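Local atomic coordinates of aminofutalosine deaminase (Helicobacter pylori, PDB entry 7LKK), a protein that deaminates aminofutalosine in the menaquinone pathway of Helicobacter pylori, and is captured here with an iron(III) ion and the inhibitor methylthio-coformycin. Residues I76-H81 and H270-H275; F156-G161 and S219-E224; A189-H194 and Q209-S214. One frame throughout, in Å; residues are numbered along the deposited sequence.

In the fold
All three interactions lie in the parallel-stranded barrel of this amidohydrolase, around or beside the iron site. Along the chain, 76-81 comes first and 270-275 last; the segments of interaction 2 fall between them, and those of interaction 3 fall between the two of interaction 2. The centres of interactions 1 and 2 are about 10 Å apart, those of 2 and 3 about 11 Å, and those of 1 and 3 about 14 Å. Neighbouring strands 152-159, 187-193, 218-222 and 269-275 link them. Interactions 1 and 2 meet at the iron and both touch the inhibitor; interaction 3 reaches it through H194, while its own contact packs the barrel wall against an outer helix.

Interaction 1 (I76-H81 and H270-H275); sequences INAHTH and HTLFVH. With FE (Fe (III) ion), chain E; MCF ((8R)-3-(5-S-methyl-5-thio-beta-D-ribofuranosyl)-3,6,7,8-tetrahydroimidazo[4,5-d][1,3]diazepin-8-ol), chain J; EDO (1,2-ethanediol), chain H.
The His-X-His metal motif at the end of the first barrel strand of amidohydrolases supplies this contact, in which H79 lies against V274 from strand 269-275. Methyl CG1 of V274 sits over the imidazole face of H79, 3.8 Å from the ring centroid and only 10° off its normal, a clear CH-pi contact. The second methyl, CG2, comes within 3.5 Å of H79 ND1. With CG anti to the backbone N (chi1 -173°), the H79 ring extends across the barrel interior and brings NE2 to the iron at 2.1 Å. H81 NE2 binds the same ion at 2.0 Å, so the two nitrogens are close because they share a metal and not through any hydrogen bond. Hydroxyl O8 of the inhibitor is a further iron ligand, as expected for a mimic of the deamination transition state. H275 also reaches this oxygen: its NE2 donates to O8 across 3.2 Å, nearly straight at 171° and in the plane of its ring. V274 CG1 lies over the H275 ring as well, so one methyl borders two imidazoles of the site. The inhibitor's N1 is placed over the face of H81. Deeper in the barrel, A78 CB meets L272 CD2 at 4.3 Å in looser apolar packing. H221 also binds the iron, and D328 belongs to the metal site. Strand 130-137 pairs with 69-80, while 269-275 runs between 218-222 and 294-298, whose I297 touches A78, H79 and L272.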
loop_
_atom_site.group_PDB
_atom_site.type_symbol
_atom_site.label_atom_id
_atom_site.label_comp_id
_atom_site.label_asym_id
_atom_site.label_seq_id
_atom_site.Cartn_x
_atom_site.Cartn_y
_atom_site.Cartn_z
ATOM N N ILE A 76 -4.594 -18.609 -2.319
ATOM C CA ILE A 76 -4.949 -18.813 -3.717
ATOM C C ILE A 76 -4.899 -17.453 -4.400
ATOM O O ILE A 76 -5.560 -16.506 -3.955
ATOM C CB ILE A 76 -6.335 -19.457 -3.875
ATOM C CG1 ILE A 76 -6.319 -20.907 -3.378
ATOM C CG2 ILE A 76 -6.778 -19.407 -5.331
ATOM C CD1 ILE A 76 -6.695 -21.064 -1.921
ATOM N N ASN A 77 -4.102 -17.351 -5.460
ATOM C CA ASN A 77 -3.994 -16.136 -6.267
ATOM C C ASN A 77 -4.695 -16.435 -7.589
ATOM O O ASN A 77 -4.103 -17.026 -8.495
ATOM C CB ASN A 77 -2.534 -15.736 -6.467
ATOM C CG ASN A 77 -2.386 -14.369 -7.114
ATOM O OD1 ASN A 77 -3.369 -13.658 -7.321
ATOM N ND2 ASN A 77 -1.153 -13.997 -7.437
ATOM N N ALA A 78 -5.959 -16.022 -7.694
ATOM C CA ALA A 78 -6.853 -16.520 -8.733
ATOM C C ALA A 78 -6.670 -15.851 -10.088
ATOM O O ALA A 78 -7.325 -16.272 -11.048
ATOM C CB ALA A 78 -8.309 -16.358 -8.288
ATOM N N HIS A 79 -5.818 -14.831 -10.201
ATOM C CA HIS A 79 -5.688 -14.098 -11.459
ATOM C C HIS A 79 -4.307 -13.460 -11.528
ATOM O O HIS A 79 -4.044 -12.473 -10.833
ATOM C CB HIS A 79 -6.781 -13.039 -11.585
ATOM C CG HIS A 79 -6.820 -12.365 -12.922
ATOM N ND1 HIS A 79 -7.464 -12.911 -14.011
ATOM C CD2 HIS A 79 -6.297 -11.189 -13.344
ATOM C CE1 HIS A 79 -7.338 -12.101 -15.046
ATOM N NE2 HIS A 79 -6.635 -11.049 -14.668
ATOM N N THR A 80 -3.431 -14.015 -12.364
ATOM C CA THR A 80 -2.136 -13.405 -12.624
ATOM C C THR A 80 -1.752 -13.661 -14.076
ATOM O O THR A 80 -2.263 -14.579 -14.720
ATOM C CB THR A 80 -1.052 -13.937 -11.678
ATOM O OG1 THR A 80 0.162 -13.202 -11.880
ATOM C CG2 THR A 80 -0.798 -15.410 -11.937
ATOM N N HIS A 81 -0.842 -12.831 -14.581
ATOM C CA HIS A 81 -0.306 -12.944 -15.939
ATOM C C HIS A 81 1.206 -13.127 -15.839
ATOM O O HIS A 81 1.956 -12.149 -15.831
ATOM C CB HIS A 81 -0.648 -11.713 -16.786
ATOM C CG HIS A 81 -2.113 -11.425 -16.885
ATOM N ND1 HIS A 81 -2.843 -11.661 -18.030
ATOM C CD2 HIS A 81 -2.981 -10.899 -15.989
ATOM C CE1 HIS A 81 -4.098 -11.302 -17.832
ATOM N NE2 HIS A 81 -4.209 -10.837 -16.602
ATOM N N HIS A 270 -19.412 -21.735 -14.887
ATOM C CA HIS A 270 -18.500 -21.404 -13.792
ATOM C C HIS A 270 -17.476 -20.427 -14.363
ATOM O O HIS A 270 -16.463 -20.830 -14.938
ATOM C CB HIS A 270 -17.847 -22.668 -13.236
ATOM C CG HIS A 270 -16.910 -22.425 -12.093
ATOM N ND1 HIS A 270 -17.001 -23.112 -10.900
ATOM C CD2 HIS A 270 -15.851 -21.589 -11.962
ATOM C CE1 HIS A 270 -16.045 -22.704 -10.084
ATOM N NE2 HIS A 270 -15.337 -21.777 -10.702
ATOM N N THR A 271 -17.736 -19.130 -14.199
ATOM C CA THR A 271 -16.937 -18.090 -14.840
ATOM C C THR A 271 -16.444 -17.082 -13.813
ATOM O O THR A 271 -17.230 -16.570 -13.010
ATOM C CB THR A 271 -17.739 -17.368 -15.930
ATOM O OG1 THR A 271 -18.132 -18.305 -16.939
ATOM C CG2 THR A 271 -16.900 -16.273 -16.575
ATOM N N LEU A 272 -15.145 -16.795 -13.850
ATOM C CA LEU A 272 -14.554 -15.734 -13.047
ATOM C C LEU A 272 -14.675 -14.407 -13.789
ATOM O O LEU A 272 -14.280 -14.303 -14.955
ATOM C CB LEU A 272 -13.082 -16.027 -12.745
ATOM C CG LEU A 272 -12.706 -17.035 -11.656
ATOM C CD1 LEU A 272 -13.137 -18.449 -12.020
ATOM C CD2 LEU A 272 -11.208 -16.989 -11.402
ATOM N N PHE A 273 -15.222 -13.402 -13.113
ATOM C CA PHE A 273 -15.329 -12.048 -13.644
ATOM C C PHE A 273 -14.348 -11.163 -12.889
ATOM O O PHE A 273 -14.473 -10.998 -11.671
ATOM C CB PHE A 273 -16.755 -11.512 -13.510
ATOM C CG PHE A 273 -17.695 -12.028 -14.555
ATOM C CD1 PHE A 273 -18.273 -13.280 -14.426
ATOM C CD2 PHE A 273 -18.003 -11.263 -15.668
ATOM C CE1 PHE A 273 -19.140 -13.758 -15.388
ATOM C CE2 PHE A 273 -18.871 -11.738 -16.633
ATOM C CZ PHE A 273 -19.438 -12.986 -16.492
ATOM N N VAL A 274 -13.369 -10.610 -13.608
ATOM C CA VAL A 274 -12.258 -9.877 -13.010
ATOM C C VAL A 274 -12.505 -8.379 -13.132
ATOM O O VAL A 274 -13.012 -7.903 -14.159
ATOM C CB VAL A 274 -10.923 -10.275 -13.671
ATOM C CG1 VAL A 274 -9.751 -9.612 -12.965
ATOM C CG2 VAL A 274 -10.765 -11.789 -13.672
ATOM N N HIS A 275 -12.145 -7.642 -12.072
ATOM C CA HIS A 275 -12.174 -6.180 -11.975
ATOM C C HIS A 275 -13.572 -5.666 -11.636
ATOM O O HIS A 275 -13.897 -5.506 -10.454
ATOM C CB HIS A 275 -11.630 -5.539 -13.256
ATOM C CG HIS A 275 -10.237 -5.970 -13.594
ATOM N ND1 HIS A 275 -9.185 -5.836 -12.713
ATOM C CD2 HIS A 275 -9.726 -6.554 -14.704
ATOM C CE1 HIS A 275 -8.083 -6.307 -13.270
ATOM N NE2 HIS A 275 -8.384 -6.748 -14.478
HETATM FE FE FE E . -5.738 -9.719 -15.973
HETATM O O8 MCF J . -6.070 -7.844 -16.441
HETATM C C8 MCF J . -5.010 -6.940 -16.623
HETATM C C7 MCF J . -5.482 -5.567 -17.088
HETATM N N6 MCF J . -6.662 -5.679 -17.909
HETATM C C5 MCF J . -6.676 -6.616 -19.010
HETATM N N4 MCF J . -5.588 -7.511 -19.389
HETATM C C10 MCF J . -4.214 -7.741 -18.878
HETATM C C9 MCF J . -3.910 -7.494 -17.553
HETATM N N1 MCF J . -2.631 -7.791 -17.374
HETATM C C2 MCF J . -2.113 -8.232 -18.519
HETATM N N3 MCF J . -3.089 -8.209 -19.432
HETATM C C1S MCF J . -2.880 -8.623 -20.853
HETATM C C2S MCF J . -4.026 -9.487 -21.430
HETATM O O2S MCF J . -3.850 -10.799 -21.104
HETATM O O4S MCF J . -2.858 -7.591 -21.610
HETATM C C4S MCF J . -3.330 -8.100 -23.074
HETATM C C3S MCF J . -3.858 -9.282 -22.930
HETATM O O3S MCF J . -2.916 -10.321 -23.484
HETATM C C5S MCF J . -4.350 -7.127 -23.640
HETATM S S5S MCF J . -4.234 -7.111 -25.452
HETATM C C6S MCF J . -5.770 -6.430 -26.142
HETATM C C1 EDO H . -18.980 -24.061 -18.074
HETATM O O1 EDO H . -18.265 -23.397 -17.025
HETATM C C2 EDO H . -18.616 -25.540 -18.078
HETATM O O2 EDO H . -17.274 -25.698 -18.552
#

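Interaction 2 (F156-G161 and S219-E224); sequences FLEFLG and STHFLE. With FE (Fe (III) ion), chain E; MCF ((8R)-3-(5-S-methyl-5-thio-beta-D-ribofuranosyl)-3,6,7,8-tetrahydroimidazo[4,5-d][1,3]diazepin-8-ol), chain J.
F156 lays its ring obliquely against S219, with CD2 3.6 Å from CB of the serine, in the buried interior of the barrel. Two residues further along each strand, E158 and H221 meet nearer the active site. The glutamate chain leaves the backbone with CG anti to N (chi1 174°) and stays extended beyond it, which carries the carboxylate to the imidazole edge: OE2 lies in the ring plane, 3.1 Å from H221 CE1. The carboxylate is turned 56° from that ring, and no hydrogen bond joins the two. The polar edge of H221 is committed to other partners, since ND1 is hydrogen-bonded to the carbonyl of H194 while NE2 binds the iron at 2.4 Å. A second-shell carbonyl thereby fixes the rotation of a metal ligand. Over one face of the H221 ring comes C5 of the inhibitor, 3.7 Å above the plane. Two carboxylates hold this molecule at well separated points. Its ribose hydroxyl O2S donates a short bond of 2.5 Å to E158 OE1, an oxygen that N138 ND2 also holds, and its diazepine N6 donates to E224 OE1 at 2.7 Å with an angle of 163°. At the thioether end, L160 CD1 packs 3.8 Å from the methyl C6S. The ends of two barrel strands and the loops that follow them thus divide the pocket: E158 serves the sugar, H221 the metal and E224 the diazepine ring. Strand 187-193 runs between 152-159 and 218-222, and its small residues A190 and A192 touch F156, with A192 also touching E158. L272 and V274 of strand 269-275 also touch S219, and helix 166-180 covers L157 from outside.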
loop_
_atom_site.group_PDB
_atom_site.type_symbol
_atom_site.label_atom_id
_atom_site.label_comp_id
_atom_site.label_asym_id
_atom_site.label_seq_id
_atom_site.Cartn_x
_atom_site.Cartn_y
_atom_site.Cartn_z
ATOM N N PHE A 156 -5.544 -20.608 -17.494
ATOM C CA PHE A 156 -6.614 -20.126 -18.362
ATOM C C PHE A 156 -5.982 -19.688 -19.678
ATOM O O PHE A 156 -5.361 -18.625 -19.754
ATOM C CB PHE A 156 -7.364 -18.964 -17.715
ATOM C CG PHE A 156 -8.104 -19.326 -16.456
ATOM C CD1 PHE A 156 -7.447 -19.363 -15.235
ATOM C CD2 PHE A 156 -9.462 -19.590 -16.487
ATOM C CE1 PHE A 156 -8.128 -19.682 -14.074
ATOM C CE2 PHE A 156 -10.149 -19.913 -15.328
ATOM C CZ PHE A 156 -9.481 -19.956 -14.120
ATOM N N LEU A 157 -6.129 -20.505 -20.716
ATOM C CA LEU A 157 -5.715 -20.092 -22.054
ATOM C C LEU A 157 -6.673 -19.015 -22.542
ATOM O O LEU A 157 -7.857 -19.285 -22.769
ATOM C CB LEU A 157 -5.694 -21.280 -23.011
ATOM C CG LEU A 157 -5.225 -20.941 -24.429
ATOM C CD1 LEU A 157 -3.806 -20.391 -24.414
ATOM C CD2 LEU A 157 -5.328 -22.146 -25.348
ATOM N N GLU A 158 -6.165 -17.798 -22.709
ATOM C CA GLU A 158 -6.992 -16.625 -22.946
ATOM C C GLU A 158 -7.050 -16.309 -24.433
ATOM O O GLU A 158 -6.009 -16.188 -25.090
ATOM C CB GLU A 158 -6.450 -15.421 -22.176
ATOM C CG GLU A 158 -7.164 -14.123 -22.477
ATOM C CD GLU A 158 -6.568 -12.957 -21.719
ATOM O OE1 GLU A 158 -5.439 -12.547 -22.055
ATOM O OE2 GLU A 158 -7.227 -12.458 -20.781
ATOM N N PHE A 159 -8.264 -16.156 -24.953
ATOM C CA PHE A 159 -8.468 -15.890 -26.368
ATOM C C PHE A 159 -8.554 -14.390 -26.620
ATOM O O PHE A 159 -9.238 -13.665 -25.890
ATOM C CB PHE A 159 -9.735 -16.584 -26.869
ATOM C CG PHE A 159 -10.003 -16.357 -28.324
ATOM C CD1 PHE A 159 -9.365 -17.123 -29.282
ATOM C CD2 PHE A 159 -10.880 -15.368 -28.735
ATOM C CE1 PHE A 159 -9.600 -16.913 -30.624
ATOM C CE2 PHE A 159 -11.117 -15.150 -30.076
ATOM C CZ PHE A 159 -10.477 -15.925 -31.020
ATOM N N LEU A 160 -7.857 -13.935 -27.658
ATOM C CA LEU A 160 -7.919 -12.562 -28.141
ATOM C C LEU A 160 -8.322 -12.576 -29.609
ATOM O O LEU A 160 -7.818 -13.393 -30.384
ATOM C CB LEU A 160 -6.564 -11.848 -27.990
ATOM C CG LEU A 160 -6.109 -11.260 -26.649
ATOM C CD1 LEU A 160 -6.900 -10.002 -26.335
ATOM C CD2 LEU A 160 -6.195 -12.258 -25.507
ATOM N N GLY A 161 -9.228 -11.679 -29.993
ATOM C CA GLY A 161 -9.618 -11.592 -31.390
ATOM C C GLY A 161 -10.928 -10.878 -31.650
ATOM O O GLY A 161 -12.000 -11.397 -31.328
ATOM N N SER A 219 -12.888 -17.528 -17.453
ATOM C CA SER A 219 -12.481 -16.283 -16.822
ATOM C C SER A 219 -12.564 -15.181 -17.866
ATOM O O SER A 219 -12.430 -15.438 -19.065
ATOM C CB SER A 219 -11.067 -16.375 -16.237
ATOM O OG SER A 219 -10.719 -15.190 -15.542
ATOM N N THR A 220 -12.799 -13.956 -17.405
ATOM C CA THR A 220 -12.920 -12.830 -18.320
ATOM C C THR A 220 -12.706 -11.531 -17.556
ATOM O O THR A 220 -13.004 -11.442 -16.361
ATOM C CB THR A 220 -14.287 -12.824 -19.022
ATOM O OG1 THR A 220 -14.330 -11.770 -19.992
ATOM C CG2 THR A 220 -15.418 -12.642 -18.017
ATOM N N HIS A 221 -12.159 -10.536 -18.253
ATOM C CA HIS A 221 -12.085 -9.174 -17.741
ATOM C C HIS A 221 -13.389 -8.460 -18.070
ATOM O O HIS A 221 -13.854 -8.508 -19.213
ATOM C CB HIS A 221 -10.900 -8.421 -18.347
ATOM C CG HIS A 221 -9.578 -9.081 -18.109
ATOM N ND1 HIS A 221 -8.970 -9.889 -19.045
ATOM C CD2 HIS A 221 -8.747 -9.052 -17.040
ATOM C CE1 HIS A 221 -7.821 -10.328 -18.564
ATOM N NE2 HIS A 221 -7.661 -9.835 -17.350
ATOM N N PHE A 222 -13.981 -7.800 -17.075
ATOM C CA PHE A 222 -15.306 -7.212 -17.248
ATOM C C PHE A 222 -15.339 -5.808 -16.665
ATOM O O PHE A 222 -15.064 -5.626 -15.476
ATOM C CB PHE A 222 -16.378 -8.088 -16.591
ATOM C CG PHE A 222 -17.777 -7.664 -16.915
ATOM C CD1 PHE A 222 -18.215 -7.629 -18.229
ATOM C CD2 PHE A 222 -18.654 -7.292 -15.909
ATOM C CE1 PHE A 222 -19.500 -7.232 -18.534
ATOM C CE2 PHE A 222 -19.942 -6.896 -16.209
ATOM C CZ PHE A 222 -20.366 -6.866 -17.522
ATOM N N LEU A 223 -15.690 -4.834 -17.506
ATOM C CA LEU A 223 -15.962 -3.449 -17.107
ATOM C C LEU A 223 -14.883 -2.914 -16.165
ATOM O O LEU A 223 -15.138 -2.488 -15.035
ATOM C CB LEU A 223 -17.365 -3.333 -16.500
ATOM C CG LEU A 223 -18.484 -3.737 -17.474
ATOM C CD1 LEU A 223 -19.866 -3.395 -16.935
ATOM C CD2 LEU A 223 -18.277 -3.094 -18.838
ATOM N N GLU A 224 -13.653 -2.947 -16.670
ATOM C CA GLU A 224 -12.469 -2.515 -15.945
ATOM C C GLU A 224 -12.215 -1.015 -16.051
ATOM O O GLU A 224 -11.413 -0.479 -15.279
ATOM C CB GLU A 224 -11.255 -3.294 -16.466
ATOM C CG GLU A 224 -9.968 -3.105 -15.696
ATOM C CD GLU A 224 -8.835 -3.918 -16.279
ATOM O OE1 GLU A 224 -9.050 -4.582 -17.317
ATOM O OE2 GLU A 224 -7.733 -3.900 -15.700
HETATM FE FE FE E . -5.738 -9.719 -15.973
HETATM O O8 MCF J . -6.070 -7.844 -16.441
HETATM C C8 MCF J . -5.010 -6.940 -16.623
HETATM C C7 MCF J . -5.482 -5.567 -17.088
HETATM N N6 MCF J . -6.662 -5.679 -17.909
HETATM C C5 MCF J . -6.676 -6.616 -19.010
HETATM N N4 MCF J . -5.588 -7.511 -19.389
HETATM C C10 MCF J . -4.214 -7.741 -18.878
HETATM C C9 MCF J . -3.910 -7.494 -17.553
HETATM N N1 MCF J . -2.631 -7.791 -17.374
HETATM C C2 MCF J . -2.113 -8.232 -18.519
HETATM N N3 MCF J . -3.089 -8.209 -19.432
HETATM C C1S MCF J . -2.880 -8.623 -20.853
HETATM C C2S MCF J . -4.026 -9.487 -21.430
HETATM O O2S MCF J . -3.850 -10.799 -21.104
HETATM O O4S MCF J . -2.858 -7.591 -21.610
HETATM C C4S MCF J . -3.330 -8.100 -23.074
HETATM C C3S MCF J . -3.858 -9.282 -22.930
HETATM O O3S MCF J . -2.916 -10.321 -23.484
HETATM C C5S MCF J . -4.350 -7.127 -23.640
HETATM S S5S MCF J . -4.234 -7.111 -25.452
HETATM C C6S MCF J . -5.770 -6.430 -26.142
#

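Interaction 3 (A189-H194 and Q209-S214); sequences AALAVH and QLAKDS. With MCF ((8R)-3-(5-S-methyl-5-thio-beta-D-ribofuranosyl)-3,6,7,8-tetrahydroimidazo[4,5-d][1,3]diazepin-8-ol), chain J.
L191 inserts its side chain between L210 and A211 and so ties a strand to its covering helix, within the beta-alpha-beta unit formed by strand 187-193, helix 201-213 and strand 218-222 of the barrel. A single methyl does most of the work: CD1 of L191 is 3.7 Å from L210 CD2 and 3.8 Å from A211 CB. It also approaches the helix backbone itself, 3.6 Å from A211 N, consistent with the small side chain at A211. The two leucine side chains cross at about a right angle. L210, whose CG is anti to its own N (chi1 176°), leans its branched end over the strand residue.

Around this apolar first shell, F172 and F176 of helix 166-180 and L218 of the next strand also touch L191. Just past the strand's end, H194 enters the ligand pocket, where NE2 makes a weak hydrogen bond to inhibitor N4 and ND1 is bonded to S198. The strand thus contributes to the wall, and the residue after it to the pocket.

The helix segment has its own fastenings. Q209 NE2 bonds to D213 OD1 one turn on, meeting it from above the carboxylate plane. Where the helix ends, carbonyl O of L210 is gripped twice from opposite faces of its plane, by S214 OG at 2.8 Å and S214 N at 3.0 Å.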
loop_
_atom_site.group_PDB
_atom_site.type_symbol
_atom_site.label_atom_id
_atom_site.label_comp_id
_atom_site.label_asym_id
_atom_site.label_seq_id
_atom_site.Cartn_x
_atom_site.Cartn_y
_atom_site.Cartn_z
ATOM N N ALA A 189 -6.439 -27.407 -16.911
ATOM C CA ALA A 189 -6.578 -26.556 -18.083
ATOM C C ALA A 189 -7.918 -25.834 -18.052
ATOM O O ALA A 189 -8.953 -26.427 -17.738
ATOM C CB ALA A 189 -6.453 -27.375 -19.369
ATOM N N ALA A 190 -7.889 -24.546 -18.386
ATOM C CA ALA A 190 -9.081 -23.712 -18.401
ATOM C C ALA A 190 -8.975 -22.739 -19.568
ATOM O O ALA A 190 -7.970 -22.705 -20.284
ATOM C CB ALA A 190 -9.262 -22.979 -17.068
ATOM N N LEU A 191 -10.024 -21.943 -19.759
ATOM C CA LEU A 191 -10.134 -21.053 -20.904
ATOM C C LEU A 191 -10.566 -19.670 -20.444
ATOM O O LEU A 191 -11.184 -19.506 -19.389
ATOM C CB LEU A 191 -11.128 -21.598 -21.938
ATOM C CG LEU A 191 -10.652 -22.830 -22.708
ATOM C CD1 LEU A 191 -11.831 -23.647 -23.209
ATOM C CD2 LEU A 191 -9.754 -22.413 -23.860
ATOM N N ALA A 192 -10.236 -18.666 -21.252
ATOM C CA ALA A 192 -10.574 -17.292 -20.915
ATOM C C ALA A 192 -10.962 -16.516 -22.162
ATOM O O ALA A 192 -10.361 -16.685 -23.228
ATOM C CB ALA A 192 -9.408 -16.587 -20.208
ATOM N N VAL A 193 -11.981 -15.674 -22.015
ATOM C CA VAL A 193 -12.322 -14.647 -22.990
ATOM C C VAL A 193 -11.761 -13.337 -22.463
ATOM O O VAL A 193 -12.039 -12.957 -21.320
ATOM C CB VAL A 193 -13.845 -14.553 -23.189
ATOM C CG1 VAL A 193 -14.186 -13.454 -24.184
ATOM C CG2 VAL A 193 -14.414 -15.898 -23.633
ATOM N N HIS A 194 -10.953 -12.651 -23.276
ATOM C CA HIS A 194 -10.196 -11.519 -22.748
ATOM C C HIS A 194 -11.118 -10.435 -22.198
ATOM O O HIS A 194 -11.084 -10.123 -21.003
ATOM C CB HIS A 194 -9.269 -10.930 -23.806
ATOM C CG HIS A 194 -8.519 -9.730 -23.319
ATOM N ND1 HIS A 194 -8.867 -8.443 -23.664
ATOM C CD2 HIS A 194 -7.468 -9.622 -22.473
ATOM C CE1 HIS A 194 -8.050 -7.594 -23.069
ATOM N NE2 HIS A 194 -7.191 -8.283 -22.340
ATOM N N GLN A 209 -18.289 -22.544 -25.684
ATOM C CA GLN A 209 -18.731 -23.895 -26.016
ATOM C C GLN A 209 -17.610 -24.905 -25.813
ATOM O O GLN A 209 -17.847 -26.009 -25.308
ATOM C CB GLN A 209 -19.245 -23.944 -27.454
ATOM C CG GLN A 209 -19.955 -25.243 -27.803
ATOM C CD GLN A 209 -21.199 -25.463 -26.963
ATOM O OE1 GLN A 209 -22.147 -24.681 -27.021
ATOM N NE2 GLN A 209 -21.197 -26.528 -26.171
ATOM N N LEU A 210 -16.385 -24.549 -26.212
ATOM C CA LEU A 210 -15.246 -25.436 -25.999
ATOM C C LEU A 210 -15.026 -25.710 -24.517
ATOM O O LEU A 210 -14.671 -26.829 -24.129
ATOM C CB LEU A 210 -13.987 -24.832 -26.621
ATOM C CG LEU A 210 -12.689 -25.607 -26.388
ATOM C CD1 LEU A 210 -12.693 -26.912 -27.174
ATOM C CD2 LEU A 210 -11.484 -24.761 -26.756
ATOM N N ALA A 211 -15.237 -24.697 -23.673
ATOM C CA ALA A 211 -15.118 -24.897 -22.233
ATOM C C ALA A 211 -16.174 -25.869 -21.720
ATOM O O ALA A 211 -15.881 -26.728 -20.882
ATOM C CB ALA A 211 -15.222 -23.556 -21.510
ATOM N N LYS A 212 -17.410 -25.740 -22.207
ATOM C CA LYS A 212 -18.465 -26.664 -21.803
ATOM C C LYS A 212 -18.160 -28.085 -22.258
ATOM O O LYS A 212 -18.331 -29.039 -21.491
ATOM C CB LYS A 212 -19.809 -26.204 -22.364
ATOM C CG LYS A 212 -20.296 -24.882 -21.809
ATOM C CD LYS A 212 -21.615 -24.475 -22.439
ATOM C CE LYS A 212 -22.096 -23.146 -21.892
ATOM N NZ LYS A 212 -23.416 -22.750 -22.454
ATOM N N ASP A 213 -17.706 -28.244 -23.505
ATOM C CA ASP A 213 -17.400 -29.575 -24.020
ATOM C C ASP A 213 -16.264 -30.231 -23.249
ATOM O O ASP A 213 -16.233 -31.460 -23.119
ATOM C CB ASP A 213 -17.059 -29.497 -25.508
ATOM C CG ASP A 213 -18.245 -29.081 -26.357
ATOM O OD1 ASP A 213 -19.382 -29.125 -25.845
ATOM O OD2 ASP A 213 -18.041 -28.710 -27.535
ATOM N N SER A 214 -15.330 -29.440 -22.728
ATOM C CA SER A 214 -14.186 -29.960 -21.993
ATOM C C SER A 214 -14.336 -29.799 -20.486
ATOM O O SER A 214 -13.395 -30.105 -19.746
ATOM C CB SER A 214 -12.901 -29.279 -22.464
ATOM O OG SER A 214 -12.936 -27.890 -22.192
HETATM O O8 MCF J . -6.070 -7.844 -16.441
HETATM C C8 MCF J . -5.010 -6.940 -16.623
HETATM C C7 MCF J . -5.482 -5.567 -17.088
HETATM N N6 MCF J . -6.662 -5.679 -17.909
HETATM C C5 MCF J . -6.676 -6.616 -19.010
HETATM N N4 MCF J . -5.588 -7.511 -19.389
HETATM C C10 MCF J . -4.214 -7.741 -18.878
HETATM C C9 MCF J . -3.910 -7.494 -17.553
HETATM N N1 MCF J . -2.631 -7.791 -17.374
HETATM C C2 MCF J . -2.113 -8.232 -18.519
HETATM N N3 MCF J . -3.089 -8.209 -19.432
HETATM C C1S MCF J . -2.880 -8.623 -20.853
HETATM C C2S MCF J . -4.026 -9.487 -21.430
HETATM O O2S MCF J . -3.850 -10.799 -21.104
HETATM O O4S MCF J . -2.858 -7.591 -21.610
HETATM C C4S MCF J . -3.330 -8.100 -23.074
HETATM C C3S MCF J . -3.858 -9.282 -22.930
HETATM O O3S MCF J . -2.916 -10.321 -23.484
HETATM C C5S MCF J . -4.350 -7.127 -23.640
HETATM S S5S MCF J . -4.234 -7.111 -25.452
HETATM C C6S MCF J . -5.770 -6.430 -26.142
#